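Local coordinates for E3 ubiquitin-protein ligase TRIM65 (Homo sapiens, PDB 7JL4), which acts as an E3 ubiquitin ligase in innate immunity, autophagy and inflammation, and is represented here by its PRY-SPRY domain, at residues A[112-115]-A[120-123]; A[86-91]-A[149-154]; A[144-149]-A[172-177]; A[22-27]-A[33-38]. One frame throughout, in Å; residues are numbered along the deposited sequence. Where two conformers were deposited one is given.

Contact 1: A[112-115]-A[120-123]; sequences WGLC and SLQA
Cys115 and Gln122 face each other as an antiparallel hydrogen-bonded pair, each backbone giving one bond and taking one. Cys115 N donates to Gln122 O at 2.8 Å, and Gln122 N returns a bond to Cys115 O at 2.9 Å, fairly straight at 163°. Weaker CA-H...O contacts add to both acceptors: Leu114 CA lies 3.4 Å from Gln122 O, and Leu121 CA lies 3.4 Å from Cys115 O. The next pair, Leu114 with Ala123, is non-hydrogen-bonded.

Apolar contact is confined to the face carrying Leu114, Leu121 and Ala123. With CG anti to the backbone N (chi1 -174°), Leu114 leans across the strand gap; its CD1 reaches Ala123 CB at 4.1 Å and Leu121 CB at 4.3 Å. Leu163 packs on Leu114 and Leu121 from strand 161-167.

On the other face, in one of two modelled conformers, Gln122 OE1 only brushes Cys115, 3.7 Å from SG; its hydrogen bond is with Trp124 NE1, further along the same strand. Together these pairings make the beta hairpin of strands 111-116 and 120-125, part of the six-stranded antiparallel sheet of the SPRY beta-sandwich.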
loop_
_atom_site.group_PDB
_atom_site.type_symbol
_atom_site.label_atom_id
_atom_site.label_comp_id
_atom_site.label_asym_id
_atom_site.label_seq_id
_atom_site.Cartn_x
_atom_site.Cartn_y
_atom_site.Cartn_z
ATOM N N TRP A 112 1.436 -7.247 6.131
ATOM C CA TRP A 112 1.850 -6.142 6.988
ATOM C C TRP A 112 1.316 -4.875 6.338
ATOM O O TRP A 112 1.407 -4.738 5.115
ATOM C CB TRP A 112 3.403 -6.061 7.052
ATOM C CG TRP A 112 4.108 -7.217 7.728
ATOM C CD1 TRP A 112 4.655 -7.222 8.983
ATOM C CD2 TRP A 112 4.388 -8.512 7.164
ATOM N NE1 TRP A 112 5.258 -8.445 9.236
ATOM C CE2 TRP A 112 5.100 -9.254 8.142
ATOM C CE3 TRP A 112 4.133 -9.107 5.923
ATOM C CZ2 TRP A 112 5.532 -10.568 7.923
ATOM C CZ3 TRP A 112 4.542 -10.412 5.712
ATOM C CH2 TRP A 112 5.236 -11.129 6.704
ATOM N N GLY A 113 0.790 -3.933 7.119
ATOM C CA GLY A 113 0.184 -2.764 6.500
ATOM C C GLY A 113 0.170 -1.555 7.412
ATOM O O GLY A 113 0.421 -1.656 8.614
ATOM N N LEU A 114 -0.053 -0.390 6.799
ATOM C CA LEU A 114 -0.178 0.880 7.509
ATOM C C LEU A 114 -1.475 1.504 7.039
ATOM O O LEU A 114 -1.601 1.842 5.857
ATOM C CB LEU A 114 0.987 1.832 7.210
ATOM C CG LEU A 114 0.947 3.118 8.055
ATOM C CD1 LEU A 114 1.434 2.831 9.452
ATOM C CD2 LEU A 114 1.766 4.237 7.438
ATOM N N CYS A 115 -2.445 1.647 7.941
ATOM C CA CYS A 115 -3.709 2.265 7.566
ATOM C C CYS A 115 -3.705 3.730 8.010
ATOM O O CYS A 115 -3.351 4.043 9.152
ATOM C CB CYS A 115 -4.871 1.475 8.173
ATOM S SG CYS A 115 -6.491 2.291 7.950
ATOM N N SER A 120 -5.138 9.454 13.018
ATOM C CA SER A 120 -4.147 8.524 13.534
ATOM C C SER A 120 -3.668 7.642 12.388
ATOM O O SER A 120 -4.232 7.653 11.290
ATOM C CB SER A 120 -4.717 7.667 14.653
ATOM O OG SER A 120 -5.756 6.885 14.115
ATOM N N LEU A 121 -2.637 6.857 12.674
ATOM C CA LEU A 121 -2.182 5.771 11.807
ATOM C C LEU A 121 -2.308 4.462 12.576
ATOM O O LEU A 121 -2.214 4.459 13.808
ATOM C CB LEU A 121 -0.721 5.954 11.393
ATOM C CG LEU A 121 -0.293 7.260 10.739
ATOM C CD1 LEU A 121 1.219 7.260 10.551
ATOM C CD2 LEU A 121 -1.020 7.450 9.411
ATOM N N GLN A 122 -2.536 3.357 11.857
ATOM C CA GLN A 122 -2.560 2.016 12.437
ATOM C C GLN A 122 -1.548 1.148 11.704
ATOM O O GLN A 122 -1.701 0.915 10.502
ATOM C CB GLN A 122 -3.927 1.350 12.297
ATOM C CG GLN A 122 -5.080 1.907 13.103
ATOM C CD GLN A 122 -6.368 1.263 12.632
ATOM O OE1 GLN A 122 -6.534 1.009 11.436
ATOM N NE2 GLN A 122 -7.273 0.978 13.557
ATOM N N ALA A 123 -0.551 0.627 12.433
ATOM C CA ALA A 123 0.448 -0.295 11.864
ATOM C C ALA A 123 0.009 -1.717 12.204
ATOM O O ALA A 123 0.058 -2.114 13.376
ATOM C CB ALA A 123 1.849 -0.010 12.409
#

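Contact 2: A[86-91]-A[149-154]; sequences LGVSYP and GCLTFY
Leu151 carries its CG anti to the backbone N (chi1 162°), which extends the branch toward strand 84-89 and sets CD2 3.9 Å from Val88 CG2. On Val88, CG1 stands anti to the carbonyl carbon (chi1 -67°), and CG2 falls between N and C, where it can meet the leucine. The two side chains run past each other in opposite directions, methyl against methyl.

Two residues along each strand, the ring of Phe153 approaches the backbone of Leu86. Phe153 CE2 lies 3.3 Å from Leu86 O and CZ lies 3.6 Å from the same oxygen, which comes to the ring at a slant. That oxygen also accepts the backbone N-H of Leu114, so its polarity is satisfied within its own sheet. Leu86 CB adds a looser apolar touch to Phe153 CE2 at 4.3 Å.

All four residues are buried. Met142 packs on both Val88 and Phe153, and Leu114 also presses on Phe153. The strands themselves stay well apart, with CA atoms of Val88 and Leu151 9.3 Å from each other, and side chains fill the gap. This is face-to-face packing of two antiparallel sheets, the hydrophobic core of the SPRY beta-sandwich.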
loop_
_atom_site.group_PDB
_atom_site.type_symbol
_atom_site.label_atom_id
_atom_site.label_comp_id
_atom_site.label_asym_id
_atom_site.label_seq_id
_atom_site.Cartn_x
_atom_site.Cartn_y
_atom_site.Cartn_z
ATOM N N LEU A 86 -1.919 0.702 3.078
ATOM C CA LEU A 86 -0.800 0.363 2.202
ATOM C C LEU A 86 -0.037 -0.784 2.841
ATOM O O LEU A 86 0.349 -0.690 4.010
ATOM C CB LEU A 86 0.154 1.559 2.041
ATOM C CG LEU A 86 -0.206 2.864 1.318
ATOM C CD1 LEU A 86 -1.344 3.597 1.991
ATOM C CD2 LEU A 86 1.028 3.733 1.416
ATOM N N GLY A 87 0.232 -1.840 2.074
ATOM C CA GLY A 87 0.855 -2.997 2.687
ATOM C C GLY A 87 1.534 -3.906 1.686
ATOM O O GLY A 87 1.611 -3.613 0.490
ATOM N N VAL A 88 2.043 -5.021 2.206
ATOM C CA VAL A 88 2.576 -6.112 1.393
ATOM C C VAL A 88 2.063 -7.427 1.966
ATOM O O VAL A 88 1.751 -7.520 3.161
ATOM C CB VAL A 88 4.115 -6.101 1.365
ATOM C CG1 VAL A 88 4.610 -4.859 0.612
ATOM C CG2 VAL A 88 4.670 -6.148 2.766
ATOM N N SER A 89 1.971 -8.452 1.112
ATOM C CA SER A 89 1.478 -9.755 1.547
ATOM C C SER A 89 2.210 -10.879 0.835
ATOM O O SER A 89 2.698 -10.715 -0.285
ATOM C CB SER A 89 -0.017 -9.944 1.253
ATOM O OG SER A 89 -0.238 -9.987 -0.159
ATOM N N TYR A 90 2.213 -12.048 1.486
ATOM C CA TYR A 90 2.568 -13.292 0.844
ATOM C C TYR A 90 1.455 -13.663 -0.129
ATOM O O TYR A 90 0.359 -13.099 -0.062
ATOM C CB TYR A 90 2.738 -14.392 1.888
ATOM C CG TYR A 90 3.939 -14.232 2.790
ATOM C CD1 TYR A 90 5.106 -13.582 2.352
ATOM C CD2 TYR A 90 3.915 -14.755 4.082
ATOM C CE1 TYR A 90 6.234 -13.460 3.200
ATOM C CE2 TYR A 90 5.017 -14.657 4.922
ATOM C CZ TYR A 90 6.158 -14.000 4.500
ATOM O OH TYR A 90 7.210 -13.939 5.392
ATOM N N PRO A 91 1.700 -14.620 -1.030
ATOM C CA PRO A 91 0.659 -15.013 -1.996
ATOM C C PRO A 91 -0.632 -15.564 -1.388
ATOM O O PRO A 91 -1.643 -15.620 -2.097
ATOM C CB PRO A 91 1.358 -16.092 -2.840
ATOM C CG PRO A 91 2.830 -15.783 -2.721
ATOM C CD PRO A 91 3.007 -15.258 -1.328
ATOM N N GLY A 149 15.464 -7.689 6.200
ATOM C CA GLY A 149 14.134 -8.035 6.655
ATOM C C GLY A 149 13.376 -6.896 7.299
ATOM O O GLY A 149 12.616 -7.120 8.251
ATOM N N CYS A 150 13.551 -5.677 6.808
ATOM C CA CYS A 150 12.936 -4.487 7.387
ATOM C C CYS A 150 11.988 -3.835 6.394
ATOM O O CYS A 150 12.338 -3.636 5.225
ATOM C CB CYS A 150 14.011 -3.482 7.816
ATOM S SG CYS A 150 15.202 -4.228 9.004
ATOM N N LEU A 151 10.804 -3.474 6.865
ATOM C CA LEU A 151 9.841 -2.729 6.069
ATOM C C LEU A 151 9.529 -1.448 6.824
ATOM O O LEU A 151 9.060 -1.505 7.968
ATOM C CB LEU A 151 8.579 -3.556 5.826
ATOM C CG LEU A 151 7.332 -2.763 5.394
ATOM C CD1 LEU A 151 7.545 -2.094 4.019
ATOM C CD2 LEU A 151 6.099 -3.695 5.377
ATOM N N THR A 152 9.828 -0.302 6.220
ATOM C CA THR A 152 9.612 0.987 6.872
ATOM C C THR A 152 8.684 1.829 6.021
ATOM O O THR A 152 8.896 1.960 4.814
ATOM C CB THR A 152 10.912 1.754 7.108
ATOM O OG1 THR A 152 11.803 0.944 7.886
ATOM C CG2 THR A 152 10.612 3.081 7.877
ATOM N N PHE A 153 7.662 2.392 6.658
ATOM C CA PHE A 153 6.758 3.340 6.032
ATOM C C PHE A 153 7.210 4.763 6.319
ATOM O O PHE A 153 7.592 5.090 7.454
ATOM C CB PHE A 153 5.333 3.163 6.562
ATOM C CG PHE A 153 4.716 1.864 6.211
ATOM C CD1 PHE A 153 4.926 0.747 6.993
ATOM C CD2 PHE A 153 3.946 1.745 5.068
ATOM C CE1 PHE A 153 4.328 -0.458 6.667
ATOM C CE2 PHE A 153 3.362 0.527 4.738
ATOM C CZ PHE A 153 3.558 -0.553 5.523
ATOM N N TYR A 154 7.094 5.620 5.310
ATOM C CA TYR A 154 7.489 7.022 5.399
ATOM C C TYR A 154 6.332 7.944 5.045
ATOM O O TYR A 154 5.463 7.608 4.237
ATOM C CB TYR A 154 8.654 7.358 4.450
ATOM C CG TYR A 154 9.989 6.771 4.862
ATOM C CD1 TYR A 154 10.313 5.445 4.575
ATOM C CD2 TYR A 154 10.910 7.549 5.553
ATOM C CE1 TYR A 154 11.558 4.901 4.968
ATOM C CE2 TYR A 154 12.146 7.035 5.932
ATOM C CZ TYR A 154 12.460 5.718 5.642
ATOM O OH TYR A 154 13.676 5.241 6.053
#

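Contact 3: A[144-149]-A[172-177]; sequences LDLASG and QPLTPV
Leu174 rests its CD1 methyl against two adjoining leucines of segment 144-149, and this apolar meeting makes up the whole contact across the segments. Leu174 CD1 is 3.9 Å from Leu144 CD2 and 4.0 Å from Leu144 CD1, so it touches both methyls of that fork. It lies equally close, at 3.9 Å, to Leu146 CD2. Both leucines cross Leu174 obliquely. Leu146 meets it with CD2, the methyl turned back toward its own backbone, while CD1 is the extended branch (chi2 179°).

Hydrogen bonds shape the turn that carries Leu146 beyond the end of the strand. Asp145 accepts the N-H of Ser148 on OD1 at 3.0 Å in an Asx motif. The donor comes from above the carboxylate plane, 61° out of it, yet the bond is fairly straight at 159°. Ala147 N makes a weak bond to the same oxygen. The backbone closes with a weak bond from Gly149 N to Asp145 O at 2.7 Å, and Gly149 and Cys150 sit opposite the single residue Asp145, a G1 beta bulge. Gly149 has positive phi, a conformation readily accessible without a side chain.

The turn connects neighbouring strands 139-145 and 150-155 of the seven-stranded sheet. Leu174 lies just before strand 175-180 of the other sheet, with Val88 of strand 84-89 and Trp112 of strand 111-116 also against it; Trp75 of strand 72-79 packs on Leu144, and Phe170 on Leu146.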
loop_
_atom_site.group_PDB
_atom_site.type_symbol
_atom_site.label_atom_id
_atom_site.label_comp_id
_atom_site.label_asym_id
_atom_site.label_seq_id
_atom_site.Cartn_x
_atom_site.Cartn_y
_atom_site.Cartn_z
ATOM N N LEU A 144 11.483 -1.416 1.509
ATOM C CA LEU A 144 11.460 -2.855 1.759
ATOM C C LEU A 144 12.882 -3.373 1.607
ATOM O O LEU A 144 13.345 -3.564 0.481
ATOM C CB LEU A 144 10.528 -3.542 0.766
ATOM C CG LEU A 144 10.225 -5.005 1.021
ATOM C CD1 LEU A 144 9.604 -5.155 2.428
ATOM C CD2 LEU A 144 9.241 -5.508 -0.052
ATOM N N ASP A 145 13.576 -3.591 2.723
ATOM C CA ASP A 145 14.971 -4.061 2.695
ATOM C C ASP A 145 14.940 -5.557 2.968
ATOM O O ASP A 145 14.896 -6.003 4.122
ATOM C CB ASP A 145 15.834 -3.293 3.691
ATOM C CG ASP A 145 17.289 -3.768 3.733
ATOM O OD1 ASP A 145 17.623 -4.861 3.225
ATOM O OD2 ASP A 145 18.124 -3.010 4.269
ATOM N N LEU A 146 14.959 -6.344 1.895
ATOM C CA LEU A 146 14.796 -7.775 2.079
ATOM C C LEU A 146 16.113 -8.456 2.394
ATOM O O LEU A 146 16.121 -9.655 2.694
ATOM C CB LEU A 146 14.134 -8.388 0.837
ATOM C CG LEU A 146 12.743 -7.822 0.594
ATOM C CD1 LEU A 146 12.133 -8.441 -0.651
ATOM C CD2 LEU A 146 11.820 -8.066 1.844
ATOM N N ALA A 147 17.219 -7.718 2.354
ATOM C CA ALA A 147 18.461 -8.246 2.904
ATOM C C ALA A 147 18.387 -8.316 4.423
ATOM O O ALA A 147 18.768 -9.321 5.032
ATOM C CB ALA A 147 19.637 -7.384 2.466
ATOM N N SER A 148 17.906 -7.246 5.053
ATOM C CA SER A 148 17.841 -7.172 6.505
ATOM C C SER A 148 16.475 -7.569 7.054
ATOM O O SER A 148 16.343 -7.747 8.269
ATOM C CB SER A 148 18.165 -5.748 6.968
ATOM O OG SER A 148 17.058 -4.890 6.701
ATOM N N GLY A 149 15.464 -7.689 6.200
ATOM C CA GLY A 149 14.134 -8.035 6.655
ATOM C C GLY A 149 13.376 -6.896 7.299
ATOM O O GLY A 149 12.616 -7.120 8.251
ATOM N N GLN A 172 8.594 -15.819 1.612
ATOM C CA GLN A 172 7.926 -15.913 0.325
ATOM C C GLN A 172 8.038 -14.541 -0.311
ATOM O O GLN A 172 8.296 -13.556 0.390
ATOM C CB GLN A 172 6.445 -16.292 0.465
ATOM C CG GLN A 172 6.204 -17.777 0.501
ATOM C CD GLN A 172 4.762 -18.138 0.728
ATOM O OE1 GLN A 172 4.198 -17.911 1.801
ATOM N NE2 GLN A 172 4.130 -18.663 -0.314
ATOM N N PRO A 173 7.852 -14.442 -1.635
ATOM C CA PRO A 173 7.780 -13.122 -2.282
ATOM C C PRO A 173 6.643 -12.278 -1.731
ATOM O O PRO A 173 5.580 -12.793 -1.378
ATOM C CB PRO A 173 7.532 -13.462 -3.759
ATOM C CG PRO A 173 8.115 -14.858 -3.929
ATOM C CD PRO A 173 7.767 -15.548 -2.610
ATOM N N LEU A 174 6.876 -10.966 -1.665
ATOM C CA LEU A 174 5.904 -10.004 -1.141
ATOM C C LEU A 174 5.316 -9.188 -2.282
ATOM O O LEU A 174 6.062 -8.650 -3.123
ATOM C CB LEU A 174 6.542 -9.045 -0.139
ATOM C CG LEU A 174 7.012 -9.685 1.145
ATOM C CD1 LEU A 174 8.004 -8.759 1.785
ATOM C CD2 LEU A 174 5.797 -9.882 2.074
ATOM N N THR A 175 3.994 -9.092 -2.308
ATOM C CA THR A 175 3.287 -8.295 -3.310
ATOM C C THR A 175 2.641 -7.093 -2.642
ATOM O O THR A 175 1.927 -7.278 -1.647
ATOM C CB THR A 175 2.205 -9.156 -3.993
ATOM O OG1 THR A 175 2.816 -10.305 -4.609
ATOM C CG2 THR A 175 1.513 -8.358 -5.080
ATOM N N PRO A 176 2.865 -5.862 -3.118
ATOM C CA PRO A 176 2.145 -4.714 -2.556
ATOM C C PRO A 176 0.637 -4.900 -2.681
ATOM O O PRO A 176 0.137 -5.388 -3.705
ATOM C CB PRO A 176 2.619 -3.536 -3.419
ATOM C CG PRO A 176 3.956 -3.981 -4.009
ATOM C CD PRO A 176 3.794 -5.476 -4.208
ATOM N N VAL A 177 -0.096 -4.468 -1.645
ATOM C CA VAL A 177 -1.542 -4.639 -1.611
ATOM C C VAL A 177 -2.134 -3.463 -0.833
ATOM O O VAL A 177 -1.502 -2.926 0.077
ATOM C CB VAL A 177 -1.918 -6.013 -1.007
ATOM C CG1 VAL A 177 -1.381 -6.148 0.430
ATOM C CG2 VAL A 177 -3.433 -6.238 -1.072
#

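Contact 4: A[22-27]-A[33-38]; sequences LTFDPV and FYLSRQ
Phe24 and Pro26 present their rings to the two methyls of Leu35. Leu35 CD2 approaches the Phe24 ring at a slant, 3.6 Å from CD2 of Phe24, and touches the root of the same side chain at Phe24 CB, also 3.6 Å away. Val42, Val62 and Leu188 also touch the Phe24 side chain. Leu35 CD1 turns to the proline instead, 3.6 Å from Pro26 CA and 3.7 Å from Pro26 CB. With CG anti to the carbonyl carbon (chi1 -75°), the leucine directs its fork at the loop, one methyl for each ring residue. An alanine here has neither methyl, which would probably open a gap beside Phe24 and leave Pro26 without the methyl that packs on it.

Further along, Thr23 CG2 makes a looser contact with Gln38 O at 4.0 Å; the threonine side chain also lies about 4 Å from a bound glycerol, probably a crystallisation additive.

The loop is shaped by an Asx turn: Asp25 OD1 accepts Val27 N at 2.9 Å, the donor lying 46° out of the carboxylate plane. The other oxygen, Asp25 OD2, bonds Gln63 NE2 on strand 61-63.

Loop 22-27 thus reaches strand 33-36, an outermost strand of one sheet, and strand 61-63, an outermost strand of the other. This is surface packing at an edge of the B30.2 beta-sandwich, in its N-terminal PRY part.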
loop_
_atom_site.group_PDB
_atom_site.type_symbol
_atom_site.label_atom_id
_atom_site.label_comp_id
_atom_site.label_asym_id
_atom_site.label_seq_id
_atom_site.Cartn_x
_atom_site.Cartn_y
_atom_site.Cartn_z
ATOM N N LEU A 22 5.643 0.760 -9.830
ATOM C CA LEU A 22 4.621 -0.262 -9.634
ATOM C C LEU A 22 3.399 -0.005 -10.511
ATOM O O LEU A 22 3.118 1.133 -10.906
ATOM C CB LEU A 22 4.171 -0.305 -8.164
ATOM C CG LEU A 22 5.231 -0.528 -7.084
ATOM C CD1 LEU A 22 4.528 -0.560 -5.726
ATOM C CD2 LEU A 22 6.081 -1.769 -7.346
ATOM N N THR A 23 2.662 -1.085 -10.804
ATOM C CA THR A 23 1.366 -0.992 -11.483
ATOM C C THR A 23 0.368 -1.912 -10.791
ATOM O O THR A 23 0.745 -2.946 -10.237
ATOM C CB THR A 23 1.450 -1.359 -12.972
ATOM O OG1 THR A 23 2.028 -2.659 -13.116
ATOM C CG2 THR A 23 2.298 -0.358 -13.742
ATOM N N PHE A 24 -0.909 -1.533 -10.820
ATOM C CA PHE A 24 -1.943 -2.382 -10.231
ATOM C C PHE A 24 -2.220 -3.600 -11.113
ATOM O O PHE A 24 -1.984 -3.592 -12.325
ATOM C CB PHE A 24 -3.229 -1.578 -10.001
ATOM C CG PHE A 24 -3.078 -0.506 -8.964
ATOM C CD1 PHE A 24 -2.867 -0.840 -7.630
ATOM C CD2 PHE A 24 -3.133 0.836 -9.317
ATOM C CE1 PHE A 24 -2.731 0.165 -6.651
ATOM C CE2 PHE A 24 -3.021 1.841 -8.352
ATOM C CZ PHE A 24 -2.802 1.506 -7.016
ATOM N N ASP A 25 -2.676 -4.680 -10.472
ATOM C CA ASP A 25 -3.079 -5.900 -11.155
ATOM C C ASP A 25 -4.584 -5.849 -11.342
ATOM O O ASP A 25 -5.321 -5.987 -10.354
ATOM C CB ASP A 25 -2.671 -7.123 -10.324
ATOM C CG ASP A 25 -3.250 -8.432 -10.838
ATOM O OD1 ASP A 25 -3.911 -8.457 -11.902
ATOM O OD2 ASP A 25 -3.061 -9.460 -10.136
ATOM N N PRO A 26 -5.085 -5.633 -12.564
ATOM C CA PRO A 26 -6.549 -5.516 -12.763
ATOM C C PRO A 26 -7.329 -6.784 -12.469
ATOM O O PRO A 26 -8.526 -6.689 -12.170
ATOM C CB PRO A 26 -6.680 -5.123 -14.249
ATOM C CG PRO A 26 -5.332 -5.438 -14.882
ATOM C CD PRO A 26 -4.307 -5.377 -13.795
ATOM N N VAL A 27 -6.712 -7.966 -12.565
ATOM C CA VAL A 27 -7.443 -9.194 -12.267
ATOM C C VAL A 27 -7.799 -9.253 -10.781
ATOM O O VAL A 27 -8.857 -9.774 -10.401
ATOM C CB VAL A 27 -6.628 -10.423 -12.716
ATOM C CG1 VAL A 27 -7.433 -11.714 -12.504
ATOM C CG2 VAL A 27 -6.214 -10.280 -14.185
ATOM N N PHE A 33 -13.602 -0.991 -8.288
ATOM C CA PHE A 33 -12.395 -0.209 -8.507
ATOM C C PHE A 33 -12.223 0.105 -9.986
ATOM O O PHE A 33 -12.341 -0.788 -10.836
ATOM C CB PHE A 33 -11.171 -0.957 -8.006
ATOM C CG PHE A 33 -11.053 -1.003 -6.520
ATOM C CD1 PHE A 33 -12.126 -0.663 -5.694
ATOM C CD2 PHE A 33 -9.850 -1.356 -5.939
ATOM C CE1 PHE A 33 -11.991 -0.705 -4.334
ATOM C CE2 PHE A 33 -9.708 -1.396 -4.569
ATOM C CZ PHE A 33 -10.773 -1.070 -3.764
ATOM N N TYR A 34 -11.926 1.367 -10.282
ATOM C CA TYR A 34 -11.699 1.841 -11.645
ATOM C C TYR A 34 -10.225 2.186 -11.791
ATOM O O TYR A 34 -9.719 3.051 -11.071
ATOM C CB TYR A 34 -12.566 3.064 -11.949
ATOM C CG TYR A 34 -12.091 3.900 -13.131
ATOM C CD1 TYR A 34 -12.187 3.421 -14.433
ATOM C CD2 TYR A 34 -11.549 5.173 -12.939
ATOM C CE1 TYR A 34 -11.756 4.185 -15.514
ATOM C CE2 TYR A 34 -11.128 5.947 -14.012
ATOM C CZ TYR A 34 -11.225 5.445 -15.297
ATOM O OH TYR A 34 -10.800 6.206 -16.371
ATOM N N LEU A 35 -9.546 1.521 -12.720
ATOM C CA LEU A 35 -8.122 1.724 -12.950
ATOM C C LEU A 35 -7.892 2.688 -14.110
ATOM O O LEU A 35 -8.617 2.654 -15.109
ATOM C CB LEU A 35 -7.442 0.381 -13.248
ATOM C CG LEU A 35 -7.253 -0.503 -12.013
ATOM C CD1 LEU A 35 -6.842 -1.919 -12.383
ATOM C CD2 LEU A 35 -6.186 0.112 -11.174
ATOM N N SER A 36 -6.865 3.533 -13.992
ATOM C CA SER A 36 -6.551 4.495 -15.043
ATOM C C SER A 36 -5.042 4.723 -15.086
ATOM O O SER A 36 -4.281 4.151 -14.303
ATOM C CB SER A 36 -7.290 5.816 -14.826
ATOM O OG SER A 36 -6.956 6.359 -13.560
ATOM N N ARG A 37 -4.620 5.579 -16.011
ATOM C CA ARG A 37 -3.220 5.975 -16.132
ATOM C C ARG A 37 -2.304 4.761 -16.266
ATOM O O ARG A 37 -1.332 4.591 -15.521
ATOM C CB ARG A 37 -2.783 6.853 -14.961
ATOM C CG ARG A 37 -1.634 7.775 -15.362
ATOM C CD ARG A 37 -0.950 8.433 -14.176
ATOM N NE ARG A 37 -1.777 9.446 -13.525
ATOM C CZ ARG A 37 -1.373 10.159 -12.477
ATOM N NH1 ARG A 37 -0.151 9.965 -11.979
ATOM N NH2 ARG A 37 -2.181 11.065 -11.932
ATOM N N GLN A 38 -2.631 3.904 -17.232
ATOM C CA GLN A 38 -1.822 2.717 -17.505
ATOM C C GLN A 38 -1.647 1.886 -16.238
ATOM O O GLN A 38 -0.556 1.372 -15.951
ATOM C CB GLN A 38 -0.463 3.098 -18.100
ATOM C CG GLN A 38 -0.549 3.842 -19.419
ATOM C CD GLN A 38 -0.858 5.319 -19.240
ATOM O OE1 GLN A 38 -0.264 5.990 -18.393
ATOM N NE2 GLN A 38 -1.800 5.830 -20.033
#

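How the contacts relate
Contacts 1 to 3 form one continuous region of the sandwich. Contact 1 is nested along the chain inside the loop closed by contact 2, and their strands are neighbours: Trp112 O meets Val88 N at 3.0 Å. Contacts 2 and 3, with centres about 6 Å apart, share Gly149 and join both sheets, Cys150 O pairing with Asp145 N and Gly87 O with Val177 N. Trp112 CZ3 touches Leu174 CD2 at 3.9 Å, linking contacts 1 and 3. Contact 4 lies apart, its centre about 23 Å from that of contact 1, and reaches the group through Leu22 CD1 against Pro176 CG at 3.9 Å. Ubiquitin transfer belongs to the RING domain, absent from this fragment.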